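Local coordinates for ferritin like protein (Caulobacter vibrioides, PDB 3HL1), which is of unknown function but has a ferritin-like helical fold and so probably binds metal ions, as relatives of that family do, at residues P3-L8 and M155-G160; V32-K37 and D303-W308; P132-D137 and Y148-V153; E264-L269 and L310-R315. One frame throughout, in Å; residues are numbered along the deposited sequence.

Contact 1 (P3-L8 and M155-G160); sequences PPVWTL and MEQLRG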
loop_
_atom_site.group_PDB
_atom_site.type_symbol
_atom_site.label_atom_id
_atom_site.label_comp_id
_atom_site.label_asym_id
_atom_site.label_seq_id
_atom_site.Cartn_x
_atom_site.Cartn_y
_atom_site.Cartn_z
ATOM N N PRO A 3 10.473 13.128 25.172
ATOM C CA PRO A 3 9.792 12.204 24.235
ATOM C C PRO A 3 8.292 12.515 24.113
ATOM O O PRO A 3 7.586 12.485 25.130
ATOM C CB PRO A 3 10.024 10.809 24.859
ATOM C CG PRO A 3 11.112 11.019 25.934
ATOM C CD PRO A 3 10.964 12.446 26.385
ATOM N N PRO A 4 7.801 12.810 22.889
ATOM C CA PRO A 4 6.371 13.196 22.729
ATOM C C PRO A 4 5.373 12.102 23.188
ATOM O O PRO A 4 5.519 10.976 22.746
ATOM C CB PRO A 4 6.245 13.438 21.209
ATOM C CG PRO A 4 7.670 13.682 20.736
ATOM C CD PRO A 4 8.515 12.796 21.596
ATOM N N VAL A 5 4.398 12.435 24.049
ATOM C CA VAL A 5 3.490 11.433 24.641
ATOM C C VAL A 5 2.312 11.092 23.694
ATOM O O VAL A 5 1.627 11.989 23.192
ATOM C CB VAL A 5 2.899 11.868 25.997
ATOM C CG1 VAL A 5 2.241 10.671 26.657
ATOM C CG2 VAL A 5 3.976 12.456 26.924
ATOM N N TRP A 6 2.130 9.803 23.426
ATOM C CA TRP A 6 1.101 9.316 22.513
ATOM C C TRP A 6 -0.102 8.863 23.287
ATOM O O TRP A 6 0.044 8.200 24.297
ATOM C CB TRP A 6 1.627 8.116 21.697
ATOM C CG TRP A 6 2.404 8.556 20.519
ATOM C CD1 TRP A 6 3.542 9.321 20.545
ATOM C CD2 TRP A 6 2.098 8.328 19.128
ATOM N NE1 TRP A 6 3.970 9.576 19.264
ATOM C CE2 TRP A 6 3.127 8.957 18.371
ATOM C CE3 TRP A 6 1.069 7.642 18.451
ATOM C CZ2 TRP A 6 3.146 8.950 16.975
ATOM C CZ3 TRP A 6 1.084 7.617 17.084
ATOM C CH2 TRP A 6 2.130 8.259 16.340
ATOM N N THR A 7 -1.282 9.182 22.791
ATOM C CA THR A 7 -2.517 8.642 23.309
ATOM C C THR A 7 -2.955 7.424 22.466
ATOM O O THR A 7 -2.591 7.291 21.303
ATOM C CB THR A 7 -3.658 9.702 23.367
ATOM O OG1 THR A 7 -4.120 10.043 22.065
ATOM C CG2 THR A 7 -3.230 10.978 24.117
ATOM N N LEU A 8 -3.716 6.544 23.087
ATOM C CA LEU A 8 -4.236 5.364 22.422
ATOM C C LEU A 8 -5.103 5.700 21.190
ATOM O O LEU A 8 -4.909 5.109 20.131
ATOM C CB LEU A 8 -4.935 4.410 23.409
ATOM C CG LEU A 8 -5.214 2.990 22.848
ATOM C CD1 LEU A 8 -3.916 2.266 22.368
ATOM C CD2 LEU A 8 -6.014 2.134 23.833
HETATM N N MSE A 155 3.830 2.928 19.559
HETATM C CA MSE A 155 3.790 1.506 19.853
HETATM C C MSE A 155 4.589 1.164 21.120
HETATM O O MSE A 155 4.157 0.369 21.956
HETATM C CB MSE A 155 4.356 0.720 18.662
HETATM C CG MSE A 155 3.386 0.579 17.521
HETATM SE SE MSE A 155 4.286 -0.133 15.919
HETATM C CE MSE A 155 4.822 -1.880 16.567
ATOM N N GLU A 156 5.748 1.769 21.261
ATOM C CA GLU A 156 6.550 1.541 22.443
ATOM C C GLU A 156 5.911 2.082 23.697
ATOM O O GLU A 156 5.869 1.419 24.725
ATOM C CB GLU A 156 7.912 2.191 22.286
ATOM C CG GLU A 156 8.945 1.576 23.200
ATOM C CD GLU A 156 9.567 2.551 24.089
ATOM O OE1 GLU A 156 8.816 3.123 24.910
ATOM O OE2 GLU A 156 10.807 2.727 23.984
ATOM N N GLN A 157 5.433 3.313 23.636
ATOM C CA GLN A 157 4.833 3.948 24.789
ATOM C C GLN A 157 3.600 3.241 25.243
ATOM O O GLN A 157 3.330 3.188 26.454
ATOM C CB GLN A 157 4.451 5.392 24.484
ATOM C CG GLN A 157 5.665 6.307 24.235
ATOM C CD GLN A 157 5.284 7.746 23.946
ATOM O OE1 GLN A 157 4.155 8.158 24.181
ATOM N NE2 GLN A 157 6.233 8.523 23.459
ATOM N N LEU A 158 2.838 2.700 24.280
ATOM C CA LEU A 158 1.579 2.049 24.575
ATOM C C LEU A 158 1.619 0.507 24.540
ATOM O O LEU A 158 0.580 -0.141 24.439
ATOM C CB LEU A 158 0.510 2.602 23.607
ATOM C CG LEU A 158 0.192 4.100 23.794
ATOM C CD1 LEU A 158 -0.423 4.725 22.582
ATOM C CD2 LEU A 158 -0.665 4.404 25.027
ATOM N N ARG A 159 2.811 -0.067 24.660
ATOM C CA ARG A 159 3.001 -1.520 24.655
ATOM C C ARG A 159 2.260 -2.318 25.752
ATOM O O ARG A 159 2.012 -3.511 25.588
ATOM C CB ARG A 159 4.468 -1.851 24.716
ATOM C CG ARG A 159 5.158 -1.443 26.046
ATOM C CD ARG A 159 6.665 -1.528 25.843
ATOM N NE ARG A 159 7.386 -1.286 27.075
ATOM C CZ ARG A 159 7.731 -0.094 27.552
ATOM N NH1 ARG A 159 7.455 1.036 26.928
ATOM N NH2 ARG A 159 8.384 -0.033 28.699
ATOM N N GLY A 160 1.847 -1.648 26.825
ATOM C CA GLY A 160 0.990 -2.272 27.806
ATOM C C GLY A 160 -0.324 -2.772 27.293
ATOM O O GLY A 160 -0.928 -3.648 27.902
#
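Pro4 and Trp6 of the N-terminal arm leading into helix 8-35 are bridged by Gln157 at the C-terminal end of helix 144-157, near one end of the ferritin-like helical bundle. The Gln157 amide uses both of its ends. NE2 donates to Pro4 O at 2.7 Å in a nearly straight bond (169°), and OE1 accepts from Trp6 N, also at 2.7 Å. Pro4 O lies close to the amide plane, yet NE2 stands 35° above the Pro4 carbonyl plane. Glutamine suits this place because its donor and acceptor mimic a backbone amide, so it can serve a carbonyl and an N-H two residues apart on an extended chain. Its chain is extended beyond CG, which carries the amide clear of the helix, and the two bonds together fix how the amide is rotated.

The Trp6 ring stands almost perpendicular (88°) to that amide, with Trp6 CB 3.5 Å from Gln157 OE1; the indole NE1 bonds to Leu134 O. Beyond it, Leu158, the first residue to leave the helix, lays CD1 along the arm. This methyl is 4.1 Å from Trp6 CB and 4.3 Å from Leu8 CD1, and lies 3.6 Å from Thr7 O, so a branched apolar side chain fills the angle between arm and helix end. Thr7 is the N-cap of helix 8-35, its OG1 making a weak bond to Arg10 N. The whole is an extended N-terminal arm, held to one helix end by paired hydrogen bonds of a glutamine amide just before entering another helix through an N-cap.

Contact 2 (V32-K37 and D303-W308); sequences VLYSIK and DILSCW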
loop_
_atom_site.group_PDB
_atom_site.type_symbol
_atom_site.label_atom_id
_atom_site.label_comp_id
_atom_site.label_asym_id
_atom_site.label_seq_id
_atom_site.Cartn_x
_atom_site.Cartn_y
_atom_site.Cartn_z
ATOM N N VAL A 32 -1.006 -0.074 -13.080
ATOM C CA VAL A 32 0.250 -0.070 -13.894
ATOM C C VAL A 32 0.606 -1.459 -14.360
ATOM O O VAL A 32 0.881 -1.651 -15.535
ATOM C CB VAL A 32 1.431 0.559 -13.113
ATOM C CG1 VAL A 32 2.784 0.415 -13.861
ATOM C CG2 VAL A 32 1.049 2.006 -12.778
ATOM N N LEU A 33 0.615 -2.424 -13.451
ATOM C CA LEU A 33 0.975 -3.801 -13.791
ATOM C C LEU A 33 0.218 -4.327 -14.991
ATOM O O LEU A 33 0.784 -4.755 -15.969
ATOM C CB LEU A 33 0.701 -4.741 -12.603
ATOM C CG LEU A 33 1.069 -6.197 -12.715
ATOM C CD1 LEU A 33 2.635 -6.353 -13.002
ATOM C CD2 LEU A 33 0.551 -7.023 -11.495
ATOM N N TYR A 34 -1.092 -4.313 -14.900
ATOM C CA TYR A 34 -1.913 -4.949 -15.933
ATOM C C TYR A 34 -1.964 -4.170 -17.230
ATOM O O TYR A 34 -2.332 -4.743 -18.263
ATOM C CB TYR A 34 -3.320 -5.259 -15.397
ATOM C CG TYR A 34 -3.326 -6.465 -14.500
ATOM C CD1 TYR A 34 -3.091 -7.730 -15.013
ATOM C CD2 TYR A 34 -3.463 -6.335 -13.114
ATOM C CE1 TYR A 34 -3.052 -8.845 -14.195
ATOM C CE2 TYR A 34 -3.411 -7.448 -12.289
ATOM C CZ TYR A 34 -3.226 -8.698 -12.839
ATOM O OH TYR A 34 -3.194 -9.801 -12.042
ATOM N N SER A 35 -1.497 -2.918 -17.205
ATOM C CA SER A 35 -1.307 -2.150 -18.451
ATOM C C SER A 35 -0.224 -2.706 -19.359
ATOM O O SER A 35 -0.274 -2.459 -20.553
ATOM C CB SER A 35 -1.006 -0.668 -18.231
ATOM O OG SER A 35 0.367 -0.476 -17.887
ATOM N N ILE A 36 0.724 -3.455 -18.801
ATOM C CA ILE A 36 1.839 -3.966 -19.520
ATOM C C ILE A 36 1.368 -5.184 -20.287
ATOM O O ILE A 36 0.952 -6.163 -19.700
ATOM C CB ILE A 36 3.010 -4.354 -18.622
ATOM C CG1 ILE A 36 3.413 -3.121 -17.789
ATOM C CG2 ILE A 36 4.188 -4.832 -19.486
ATOM C CD1 ILE A 36 4.384 -3.413 -16.588
ATOM N N LYS A 37 1.451 -5.110 -21.607
ATOM C CA LYS A 37 0.880 -6.157 -22.448
ATOM C C LYS A 37 1.558 -7.508 -22.254
ATOM O O LYS A 37 0.891 -8.553 -22.193
ATOM C CB LYS A 37 0.931 -5.742 -23.927
ATOM C CG LYS A 37 0.063 -4.587 -24.305
ATOM C CD LYS A 37 0.102 -4.341 -25.841
ATOM C CE LYS A 37 -0.736 -3.144 -26.264
ATOM N NZ LYS A 37 -0.777 -3.002 -27.773
ATOM N N ASP A 303 -10.339 -8.827 -13.750
ATOM C CA ASP A 303 -11.144 -7.622 -13.932
ATOM C C ASP A 303 -10.358 -6.377 -14.387
ATOM O O ASP A 303 -10.818 -5.582 -15.230
ATOM C CB ASP A 303 -11.800 -7.194 -12.601
ATOM C CG ASP A 303 -12.852 -8.133 -12.114
ATOM O OD1 ASP A 303 -13.311 -8.997 -12.858
ATOM O OD2 ASP A 303 -13.174 -8.052 -10.910
ATOM N N ILE A 304 -9.188 -6.182 -13.789
ATOM C CA ILE A 304 -8.308 -5.048 -14.113
ATOM C C ILE A 304 -7.766 -5.195 -15.532
ATOM O O ILE A 304 -7.745 -4.255 -16.340
ATOM C CB ILE A 304 -7.146 -4.936 -13.074
ATOM C CG1 ILE A 304 -7.728 -4.747 -11.691
ATOM C CG2 ILE A 304 -6.209 -3.793 -13.437
ATOM C CD1 ILE A 304 -6.718 -4.984 -10.508
ATOM N N LEU A 305 -7.297 -6.383 -15.856
ATOM C CA LEU A 305 -6.803 -6.638 -17.223
ATOM C C LEU A 305 -7.902 -6.432 -18.255
ATOM O O LEU A 305 -7.688 -5.899 -19.341
ATOM C CB LEU A 305 -6.268 -8.050 -17.350
ATOM C CG LEU A 305 -5.747 -8.502 -18.709
ATOM C CD1 LEU A 305 -4.664 -7.576 -19.215
ATOM C CD2 LEU A 305 -5.220 -9.913 -18.574
ATOM N N SER A 306 -9.099 -6.843 -17.905
ATOM C CA SER A 306 -10.190 -6.764 -18.855
ATOM C C SER A 306 -10.540 -5.300 -19.169
ATOM O O SER A 306 -10.775 -4.962 -20.333
ATOM C CB SER A 306 -11.386 -7.581 -18.374
ATOM O OG SER A 306 -12.517 -7.147 -19.082
ATOM N N CYS A 307 -10.466 -4.404 -18.187
ATOM C CA CYS A 307 -10.605 -2.965 -18.439
ATOM C C CYS A 307 -9.623 -2.472 -19.474
ATOM O O CYS A 307 -10.009 -1.875 -20.477
ATOM C CB CYS A 307 -10.435 -2.144 -17.160
ATOM S SG CYS A 307 -11.777 -2.311 -15.960
ATOM N N TRP A 308 -8.335 -2.740 -19.257
ATOM C CA TRP A 308 -7.311 -2.332 -20.192
ATOM C C TRP A 308 -7.495 -2.882 -21.599
ATOM O O TRP A 308 -7.360 -2.139 -22.594
ATOM C CB TRP A 308 -5.931 -2.750 -19.675
ATOM C CG TRP A 308 -5.357 -1.838 -18.658
ATOM C CD1 TRP A 308 -4.920 -2.195 -17.436
ATOM C CD2 TRP A 308 -5.074 -0.457 -18.808
ATOM N NE1 TRP A 308 -4.351 -1.112 -16.795
ATOM C CE2 TRP A 308 -4.461 -0.024 -17.611
ATOM C CE3 TRP A 308 -5.290 0.477 -19.823
ATOM C CZ2 TRP A 308 -4.067 1.283 -17.410
ATOM C CZ3 TRP A 308 -4.873 1.793 -19.629
ATOM C CH2 TRP A 308 -4.277 2.186 -18.439
#
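The Trp308 indole has Ser35 CB over one face, 3.5 Å above the plane and displaced from the ring centre. This is a CH-pi contact: Ser35 CB lies 3.9 Å from the centroid of the Trp308 five-membered ring, 27° off its normal. The backbone between Tyr34 and Ser35 follows the same side of the indole, Tyr34 C coming to 3.6 Å from Trp308 CD1. Ser35 N and Trp308 NE1 are both donors and do not bond to each other; NE1 instead gives its hydrogen to Thr31 O. The Tyr34 ring carries Leu33 CD2 of its own helix on one face, while two side chains of the other helix reach it at a slant. Ile304 CG2 meets Tyr34 CD2 at 3.8 Å, and Leu305 CB meets Tyr34 CD1 at 4.0 Å.

Here the last turn of helix 8-35, part of the ferritin-like bundle, packs against helix 292-309 close to the C terminus. Serine fits this turn because it is small enough to let the indole lie on its CB, while its hydroxyl turns back to its own helix. Tucked in over the main chain and flanked by N and C (chi1 80°), Ser35 OG donates to Val32 O at 2.7 Å; it also bonds to Leu110 N. The branched Ile304, whose CG2 is anti to its backbone N, sets that methyl against Tyr34, with Ile304 CG2 3.8 Å from Tyr34 CB as well.

Contact 3 (P132-D137 and Y148-V153); sequences PDLADD and YDALRV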
loop_
_atom_site.group_PDB
_atom_site.type_symbol
_atom_site.label_atom_id
_atom_site.label_comp_id
_atom_site.label_asym_id
_atom_site.label_seq_id
_atom_site.Cartn_x
_atom_site.Cartn_y
_atom_site.Cartn_z
ATOM N N PRO A 132 12.441 12.891 12.012
ATOM C CA PRO A 132 11.067 12.399 12.059
ATOM C C PRO A 132 10.260 13.201 13.043
ATOM O O PRO A 132 10.768 13.511 14.140
ATOM C CB PRO A 132 11.222 10.958 12.546
ATOM C CG PRO A 132 12.624 10.586 12.153
ATOM C CD PRO A 132 13.413 11.813 12.300
ATOM N N ASP A 133 9.057 13.590 12.641
ATOM C CA ASP A 133 8.170 14.337 13.515
ATOM C C ASP A 133 7.383 13.294 14.294
ATOM O O ASP A 133 6.535 12.569 13.727
ATOM C CB ASP A 133 7.247 15.230 12.736
ATOM C CG ASP A 133 6.479 16.157 13.629
ATOM O OD1 ASP A 133 6.387 15.892 14.861
ATOM O OD2 ASP A 133 5.947 17.130 13.082
ATOM N N LEU A 134 7.693 13.201 15.586
ATOM C CA LEU A 134 7.183 12.121 16.431
ATOM C C LEU A 134 5.923 12.490 17.215
ATOM O O LEU A 134 5.449 11.666 18.033
ATOM C CB LEU A 134 8.291 11.628 17.399
ATOM C CG LEU A 134 9.600 11.168 16.722
ATOM C CD1 LEU A 134 10.639 10.775 17.762
ATOM C CD2 LEU A 134 9.327 10.020 15.748
ATOM N N ALA A 135 5.385 13.682 17.002
ATOM C CA ALA A 135 4.193 14.140 17.708
ATOM C C ALA A 135 2.940 13.289 17.256
ATOM O O ALA A 135 2.810 12.933 16.080
ATOM C CB ALA A 135 3.982 15.617 17.445
ATOM N N ASP A 136 2.064 12.928 18.198
ATOM C CA ASP A 136 0.950 12.031 17.860
ATOM C C ASP A 136 -0.173 12.717 17.073
ATOM O O ASP A 136 -1.093 12.036 16.601
ATOM C CB ASP A 136 0.415 11.295 19.112
ATOM C CG ASP A 136 -0.447 12.171 20.039
ATOM O OD1 ASP A 136 -0.585 13.402 19.863
ATOM O OD2 ASP A 136 -0.987 11.582 20.992
ATOM N N ASP A 137 -0.073 14.032 16.881
ATOM C CA ASP A 137 -1.052 14.770 16.062
ATOM C C ASP A 137 -0.622 15.042 14.624
ATOM O O ASP A 137 -1.351 15.682 13.880
ATOM C CB ASP A 137 -1.508 16.066 16.751
ATOM C CG ASP A 137 -0.361 17.031 17.088
ATOM O OD1 ASP A 137 0.820 16.783 16.747
ATOM O OD2 ASP A 137 -0.669 18.063 17.735
ATOM N N TYR A 148 6.422 5.210 9.642
ATOM C CA TYR A 148 6.716 4.066 10.500
ATOM C C TYR A 148 7.622 4.354 11.681
ATOM O O TYR A 148 7.451 3.719 12.721
ATOM C CB TYR A 148 7.172 2.837 9.709
ATOM C CG TYR A 148 6.016 2.203 8.974
ATOM C CD1 TYR A 148 4.980 1.569 9.677
ATOM C CD2 TYR A 148 5.908 2.258 7.597
ATOM C CE1 TYR A 148 3.901 1.003 9.009
ATOM C CE2 TYR A 148 4.823 1.669 6.923
ATOM C CZ TYR A 148 3.824 1.057 7.654
ATOM O OH TYR A 148 2.754 0.512 7.030
ATOM N N ASP A 149 8.574 5.286 11.545
ATOM C CA ASP A 149 9.321 5.761 12.690
ATOM C C ASP A 149 8.459 6.314 13.833
ATOM O O ASP A 149 8.718 6.031 15.024
ATOM C CB ASP A 149 10.226 6.915 12.268
ATOM C CG ASP A 149 11.530 6.472 11.680
ATOM O OD1 ASP A 149 11.840 5.267 11.626
ATOM O OD2 ASP A 149 12.268 7.387 11.290
ATOM N N ALA A 150 7.524 7.200 13.475
ATOM C CA ALA A 150 6.546 7.764 14.428
ATOM C C ALA A 150 5.716 6.638 15.030
ATOM O O ALA A 150 5.508 6.564 16.247
ATOM C CB ALA A 150 5.652 8.763 13.734
ATOM N N LEU A 151 5.221 5.747 14.186
ATOM C CA LEU A 151 4.426 4.627 14.696
ATOM C C LEU A 151 5.171 3.784 15.765
ATOM O O LEU A 151 4.634 3.462 16.793
ATOM C CB LEU A 151 3.987 3.752 13.538
ATOM C CG LEU A 151 2.806 2.848 13.872
ATOM C CD1 LEU A 151 1.495 3.633 13.930
ATOM C CD2 LEU A 151 2.730 1.676 12.843
ATOM N N ARG A 152 6.439 3.471 15.537
ATOM C CA ARG A 152 7.255 2.775 16.570
ATOM C C ARG A 152 7.293 3.487 17.945
ATOM O O ARG A 152 7.267 2.840 18.987
ATOM C CB ARG A 152 8.707 2.625 16.114
ATOM C CG ARG A 152 8.920 1.697 14.981
ATOM C CD ARG A 152 10.443 1.598 14.716
ATOM N NE ARG A 152 10.713 0.734 13.575
ATOM C CZ ARG A 152 10.997 1.161 12.349
ATOM N NH1 ARG A 152 11.009 2.453 12.052
ATOM N NH2 ARG A 152 11.231 0.282 11.389
ATOM N N VAL A 153 7.284 4.803 17.949
ATOM C CA VAL A 153 7.267 5.572 19.199
ATOM C C VAL A 153 5.963 5.393 19.955
ATOM O O VAL A 153 5.979 5.079 21.162
ATOM C CB VAL A 153 7.607 7.087 18.964
ATOM C CG1 VAL A 153 7.437 7.937 20.250
ATOM C CG2 VAL A 153 9.026 7.203 18.442
#
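Asp149, whose side chain meets Pro132 of the preceding loop, is held from its own helix by a salt bridge one turn on: OD1 lies 3.0 Å from Arg152 NH1. The other carboxylate oxygen, OD2, touches the proline ring, 3.3 Å from Pro132 CG. Arg152 is itself fixed by a second partner, Asp200 of helix 188-207.

Away from the charges, Leu134 leans onto the surface of helix 144-157. Its CG sits beside the backbone N (chi1 -56°) and the chain runs on extended, which brings CD2 down between Ala150 and Val153. CD2 is 3.8 Å from Ala150 CA and 3.9 Å from Val153 CG2, and the leucine and valine side chains cross at about a right angle. The small Ala150 permits this approach to the helix backbone; Val153 offers a methyl one turn farther on. The loop keeps its shape through an Asx turn, in which Asp133 OD1 accepts from Ala135 N at 3.2 Å. Between 132-137 and 148-153 the contact is van der Waals; a polar tie, Asp133 N to Glu146 OE2, lies earlier on the same helix. Asp149 OD2 also lies close to Glu125 OE2; Arg152 probably offsets part of this negative charge, and one of the two acids may be protonated.

Contact 4 (E264-L269 and L310-R315); sequences EAQARL and LGAVPR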
loop_
_atom_site.group_PDB
_atom_site.type_symbol
_atom_site.label_atom_id
_atom_site.label_comp_id
_atom_site.label_asym_id
_atom_site.label_seq_id
_atom_site.Cartn_x
_atom_site.Cartn_y
_atom_site.Cartn_z
ATOM N N GLU A 264 -18.773 -1.053 -18.537
ATOM C CA GLU A 264 -19.250 -2.225 -17.838
ATOM C C GLU A 264 -18.134 -3.027 -17.228
ATOM O O GLU A 264 -18.309 -3.574 -16.142
ATOM C CB GLU A 264 -20.098 -3.094 -18.760
ATOM C CG GLU A 264 -21.382 -2.392 -19.189
ATOM C CD GLU A 264 -22.265 -3.204 -20.069
ATOM O OE1 GLU A 264 -21.931 -4.364 -20.336
ATOM O OE2 GLU A 264 -23.287 -2.653 -20.553
ATOM N N ALA A 265 -16.959 -3.030 -17.856
ATOM C CA ALA A 265 -15.749 -3.619 -17.271
ATOM C C ALA A 265 -15.336 -2.865 -16.001
ATOM O O ALA A 265 -15.015 -3.485 -14.962
ATOM C CB ALA A 265 -14.582 -3.666 -18.334
ATOM N N GLN A 266 -15.332 -1.539 -16.063
ATOM C CA GLN A 266 -15.134 -0.742 -14.879
ATOM C C GLN A 266 -16.140 -1.063 -13.798
ATOM O O GLN A 266 -15.787 -1.136 -12.637
ATOM C CB GLN A 266 -15.158 0.758 -15.211
ATOM C CG GLN A 266 -13.983 1.225 -16.008
ATOM C CD GLN A 266 -14.071 2.698 -16.414
ATOM O OE1 GLN A 266 -15.161 3.271 -16.544
ATOM N NE2 GLN A 266 -12.915 3.333 -16.550
ATOM N N ALA A 267 -17.421 -1.162 -14.160
ATOM C CA ALA A 267 -18.439 -1.385 -13.157
ATOM C C ALA A 267 -18.207 -2.707 -12.454
ATOM O O ALA A 267 -18.409 -2.804 -11.251
ATOM C CB ALA A 267 -19.814 -1.347 -13.736
ATOM N N ARG A 268 -17.819 -3.729 -13.223
ATOM C CA ARG A 268 -17.526 -5.033 -12.632
ATOM C C ARG A 268 -16.347 -4.966 -11.641
ATOM O O ARG A 268 -16.391 -5.550 -10.547
ATOM C CB ARG A 268 -17.317 -6.047 -13.724
ATOM C CG ARG A 268 -16.641 -7.252 -13.258
ATOM C CD ARG A 268 -16.463 -8.251 -14.334
ATOM N NE ARG A 268 -16.075 -9.453 -13.628
ATOM C CZ ARG A 268 -16.859 -10.489 -13.367
ATOM N NH1 ARG A 268 -18.115 -10.561 -13.840
ATOM N NH2 ARG A 268 -16.341 -11.496 -12.655
ATOM N N LEU A 269 -15.315 -4.230 -12.000
ATOM C CA LEU A 269 -14.193 -4.024 -11.125
ATOM C C LEU A 269 -14.561 -3.287 -9.837
ATOM O O LEU A 269 -14.151 -3.690 -8.784
ATOM C CB LEU A 269 -13.054 -3.293 -11.856
ATOM C CG LEU A 269 -11.808 -2.836 -11.053
ATOM C CD1 LEU A 269 -11.239 -4.094 -10.299
ATOM C CD2 LEU A 269 -10.804 -2.233 -11.996
ATOM N N LEU A 310 -10.209 -3.629 -22.994
ATOM C CA LEU A 310 -11.342 -2.914 -23.583
ATOM C C LEU A 310 -11.122 -1.425 -23.787
ATOM O O LEU A 310 -12.028 -0.732 -24.224
ATOM C CB LEU A 310 -12.636 -3.178 -22.799
ATOM C CG LEU A 310 -13.099 -4.628 -22.855
ATOM C CD1 LEU A 310 -14.060 -5.024 -21.768
ATOM C CD2 LEU A 310 -13.641 -5.013 -24.259
ATOM N N GLY A 311 -9.933 -0.914 -23.500
ATOM C CA GLY A 311 -9.661 0.514 -23.675
ATOM C C GLY A 311 -10.221 1.412 -22.574
ATOM O O GLY A 311 -10.428 2.578 -22.795
ATOM N N ALA A 312 -10.423 0.862 -21.372
ATOM C CA ALA A 312 -10.867 1.618 -20.214
ATOM C C ALA A 312 -9.766 1.533 -19.140
ATOM O O ALA A 312 -9.334 0.449 -18.765
ATOM C CB ALA A 312 -12.145 1.037 -19.647
ATOM N N VAL A 313 -9.358 2.673 -18.613
ATOM C CA VAL A 313 -8.444 2.674 -17.485
ATOM C C VAL A 313 -9.200 2.077 -16.297
ATOM O O VAL A 313 -10.329 2.490 -15.991
ATOM C CB VAL A 313 -7.962 4.097 -17.113
ATOM C CG1 VAL A 313 -6.950 4.009 -15.947
ATOM C CG2 VAL A 313 -7.358 4.811 -18.362
ATOM N N PRO A 314 -8.584 1.111 -15.589
ATOM C CA PRO A 314 -9.168 0.661 -14.366
ATOM C C PRO A 314 -9.668 1.743 -13.425
ATOM O O PRO A 314 -9.033 2.782 -13.270
ATOM C CB PRO A 314 -8.054 -0.173 -13.751
ATOM C CG PRO A 314 -7.386 -0.786 -14.934
ATOM C CD PRO A 314 -7.360 0.366 -15.929
ATOM N N ARG A 315 -10.821 1.487 -12.820
ATOM C CA ARG A 315 -11.484 2.364 -11.853
ATOM C C ARG A 315 -11.887 1.523 -10.625
ATOM O O ARG A 315 -12.316 0.409 -10.797
ATOM C CB ARG A 315 -12.750 2.869 -12.524
ATOM C CG ARG A 315 -12.986 4.281 -12.383
ATOM C CD ARG A 315 -14.233 4.655 -13.139
ATOM N NE ARG A 315 -15.414 4.634 -12.269
ATOM C CZ ARG A 315 -15.979 5.698 -11.686
ATOM N NH1 ARG A 315 -15.495 6.932 -11.868
ATOM N NH2 ARG A 315 -17.059 5.530 -10.921
#
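Gln266 and Leu269 of helix 261-283 pack against the chain that leaves helix 292-309, just beyond the Schellman motif in which Gly311, at positive phi, ends that helix. Glycine takes such a backbone angle readily, and the turn sends the following residues back along the neighbouring helix.

Of polar links, a single hydrogen bond joins the two segments. Gln266 NE2 donates to Val313 O at 2.8 Å, with an N-H...O angle of 160°; the oxygen lies close to the amide plane, and the donor is tilted 17° from the Val313 carbonyl plane. With CG beside the backbone N and the rest of the chain extended (chi2 176°), the amide reaches the loop, where the Ala312 CB methyl packs 3.9 Å from Gln266 NE2. Its second N-H bond goes to Thr254 O, so a glutamine nitrogen, with two hydrogens to give, ties two loops to one helix. The loop is further held by backbone hydrogen bonds of Gly311 and Val313 with Val253.

The apolar contacts flank this bond. Ala265 CB meets Leu310 CD1 at 3.7 Å, the short side chain leaving room for the leucine to lie on the helix. Farther along, Leu269 CD2 touches Pro314 CB at 3.9 Å, and Pro314 in turn rests on Ile304 and Trp308.

Leu269 also covers a carbonyl that has no hydrogen-bond partner: its CG and CD2 each lie 3.3 Å from the buried Arg315 O.

How the contacts relate
From the N terminus, contact 1 brings the arm before helix 8-35 to the end of helix 144-157, closing a loop of about 150 residues. Contact 2 joins the far end of helix 8-35 to helix 292-309 near the C terminus, so it crosses contact 1. Contact 3 is a short loop nested inside both, and it touches contact 1, where Thr7 N probably bonds to Asp136 OD2. Contact 4 opens after contacts 1 and 3 have closed, joins helix 261-283 to the C-terminal loop after helix 292-309, and crosses contact 2; Arg268 and Asp303 form a salt bridge between them. Two neighbouring pairs result, 1 with 3 and 2 with 4, on opposite sides of the chain's centre.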